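Local coordinates for BB0689 (Borrelia burgdorferi, PDB 4D53), which is an outer surface lipoprotein of the CAP superfamily whose precise biochemical role is not established, at residues L77-L82 with L105-T110. Sequence-based numbering, arbitrary orientation.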
loop_
_atom_site.group_PDB
_atom_site.type_symbol
_atom_site.label_atom_id
_atom_site.label_comp_id
_atom_site.label_asym_id
_atom_site.label_seq_id
_atom_site.Cartn_x
_atom_site.Cartn_y
_atom_site.Cartn_z
ATOM N N LEU A 77 -13.168 3.161 -7.229
ATOM C CA LEU A 77 -12.028 2.739 -8.030
ATOM C C LEU A 77 -10.868 2.561 -7.089
ATOM O O LEU A 77 -10.635 3.455 -6.297
ATOM C CB LEU A 77 -11.670 3.812 -8.991
ATOM C CG LEU A 77 -10.994 3.256 -10.226
ATOM C CD1 LEU A 77 -11.494 4.106 -11.420
ATOM C CD2 LEU A 77 -9.488 3.252 -9.984
ATOM N N THR A 78 -10.133 1.440 -7.208
ATOM C CA THR A 78 -9.008 1.187 -6.303
ATOM C C THR A 78 -7.844 0.401 -6.929
ATOM O O THR A 78 -8.058 -0.347 -7.913
ATOM C CB THR A 78 -9.505 0.445 -5.088
ATOM O OG1 THR A 78 -8.465 0.475 -4.097
ATOM C CG2 THR A 78 -9.861 -1.003 -5.460
ATOM N N ARG A 79 -6.617 0.594 -6.398
ATOM C CA ARG A 79 -5.452 -0.259 -6.769
ATOM C C ARG A 79 -4.678 -0.627 -5.521
ATOM O O ARG A 79 -4.678 0.160 -4.552
ATOM C CB ARG A 79 -4.471 0.453 -7.624
ATOM C CG ARG A 79 -5.097 0.846 -8.950
ATOM C CD ARG A 79 -4.431 2.069 -9.426
ATOM N NE ARG A 79 -5.048 2.567 -10.660
ATOM C CZ ARG A 79 -4.890 1.983 -11.827
ATOM N NH1 ARG A 79 -4.173 0.869 -11.913
ATOM N NH2 ARG A 79 -5.384 2.540 -12.920
ATOM N N GLU A 80 -3.943 -1.735 -5.616
ATOM C CA GLU A 80 -3.168 -2.255 -4.470
ATOM C C GLU A 80 -1.818 -2.690 -4.961
ATOM O O GLU A 80 -1.736 -3.421 -5.992
ATOM C CB GLU A 80 -3.891 -3.438 -3.862
ATOM C CG GLU A 80 -3.065 -4.120 -2.760
ATOM C CD GLU A 80 -3.858 -5.248 -2.095
ATOM O OE1 GLU A 80 -3.841 -6.401 -2.625
ATOM O OE2 GLU A 80 -4.474 -4.964 -1.031
ATOM N N ILE A 81 -0.747 -2.292 -4.268
ATOM C CA ILE A 81 0.569 -2.831 -4.505
ATOM C C ILE A 81 1.140 -3.423 -3.207
ATOM O O ILE A 81 0.960 -2.812 -2.141
ATOM C CB ILE A 81 1.556 -1.799 -5.125
ATOM C CG1 ILE A 81 1.680 -0.561 -4.279
ATOM C CG2 ILE A 81 1.057 -1.321 -6.559
ATOM C CD1 ILE A 81 2.653 0.551 -4.708
ATOM N N LEU A 82 1.886 -4.529 -3.348
ATOM C CA LEU A 82 2.522 -5.204 -2.275
ATOM C C LEU A 82 3.967 -5.304 -2.478
ATOM O O LEU A 82 4.436 -5.343 -3.633
ATOM C CB LEU A 82 1.896 -6.618 -2.155
ATOM C CG LEU A 82 0.379 -6.702 -2.190
ATOM C CD1 LEU A 82 -0.100 -8.126 -2.281
ATOM C CD2 LEU A 82 -0.222 -6.077 -0.904
ATOM N N LEU A 105 1.687 3.196 -9.339
ATOM C CA LEU A 105 2.380 4.345 -8.791
ATOM C C LEU A 105 2.156 5.629 -9.571
ATOM O O LEU A 105 2.140 6.712 -8.989
ATOM C CB LEU A 105 3.873 4.121 -8.751
ATOM C CG LEU A 105 4.454 3.128 -7.776
ATOM C CD1 LEU A 105 5.980 2.961 -8.006
ATOM C CD2 LEU A 105 4.214 3.653 -6.355
ATOM N N ILE A 106 2.003 5.525 -10.867
ATOM C CA ILE A 106 1.836 6.734 -11.683
ATOM C C ILE A 106 0.372 6.909 -12.210
ATOM O O ILE A 106 0.175 7.615 -13.202
ATOM C CB ILE A 106 2.886 6.777 -12.861
ATOM C CG1 ILE A 106 2.638 5.674 -13.867
ATOM C CG2 ILE A 106 4.270 6.782 -12.286
ATOM C CD1 ILE A 106 3.434 5.859 -15.182
ATOM N N ASN A 107 -0.593 6.252 -11.586
ATOM C CA ASN A 107 -1.991 6.326 -12.004
ATOM C C ASN A 107 -2.582 7.760 -11.851
ATOM O O ASN A 107 -2.193 8.521 -10.971
ATOM C CB ASN A 107 -2.831 5.271 -11.361
ATOM C CG ASN A 107 -3.349 5.663 -10.012
ATOM O OD1 ASN A 107 -2.728 5.476 -8.932
ATOM N ND2 ASN A 107 -4.469 6.359 -10.072
ATOM N N THR A 108 -3.532 8.071 -12.729
ATOM C CA THR A 108 -4.292 9.347 -12.654
ATOM C C THR A 108 -5.716 9.126 -12.288
ATOM O O THR A 108 -6.494 10.069 -12.338
ATOM C CB THR A 108 -4.331 10.077 -14.038
ATOM O OG1 THR A 108 -4.896 9.227 -15.037
ATOM C CG2 THR A 108 -3.042 10.495 -14.386
ATOM N N ASP A 109 -6.093 7.905 -11.916
ATOM C CA ASP A 109 -7.442 7.537 -11.651
ATOM C C ASP A 109 -7.854 7.790 -10.195
ATOM O O ASP A 109 -9.012 7.604 -9.896
ATOM C CB ASP A 109 -7.721 6.050 -11.808
ATOM C CG ASP A 109 -7.590 5.525 -13.171
ATOM O OD1 ASP A 109 -7.471 6.339 -14.151
ATOM O OD2 ASP A 109 -7.588 4.239 -13.182
ATOM N N THR A 110 -6.901 7.958 -9.276
ATOM C CA THR A 110 -7.206 7.874 -7.822
ATOM C C THR A 110 -6.786 9.213 -7.246
ATOM O O THR A 110 -5.907 9.849 -7.805
ATOM C CB THR A 110 -6.458 6.695 -7.109
ATOM O OG1 THR A 110 -5.050 6.880 -7.318
ATOM C CG2 THR A 110 -6.932 5.358 -7.588
#
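R79 reaches from strand 75-84 to segment 105-110, the end of helix 99-105 and the loop after it, and meets N107 with CD, NE and CZ and D109 with its tip. Its CB points toward 105-110, with CG anti to the carbonyl carbon (chi1 -63°) and the chain extended from there to NE, which brings the guanidinium alongside N107, with its edge at D109. At CD, 3.8 Å from N107 CG, the side chain begins to pass N107, the two running in opposite directions. R79 NE lies 3.6 Å from N107 CB, and that methylene sits over one face of the guanidinium, a van der Waals contact; buried here, NE has no polar partner in the model. CZ is 3.9 Å from the same CB. At the tip, R79 NH2 donates to D109 OD2 at 2.8 Å in a salt bridge that is not straight, the N-H...O angle being 143°. The oxygen is met from above the carboxylate plane, 53° out of it. Two carboxylates, E103 at NH1 and D109 at NH2, hold the group's end and limit its rotation.

Apolar contacts flank this arm. L77 CD2 lies 3.8 Å from D109 CB and 4.1 Å from T110 CG2, while the I81 and L105 side chains cross at about a right angle, CD1 of I81 lying 3.8 Å from CD2 of L105, beside W95. L77, R79 and I81 share one strand face; T78 and E80 contact helix 64-69 on the other. Helices against both sheet faces fit the alpha-beta-alpha sandwich of the CAP superfamily, to which this protein belongs.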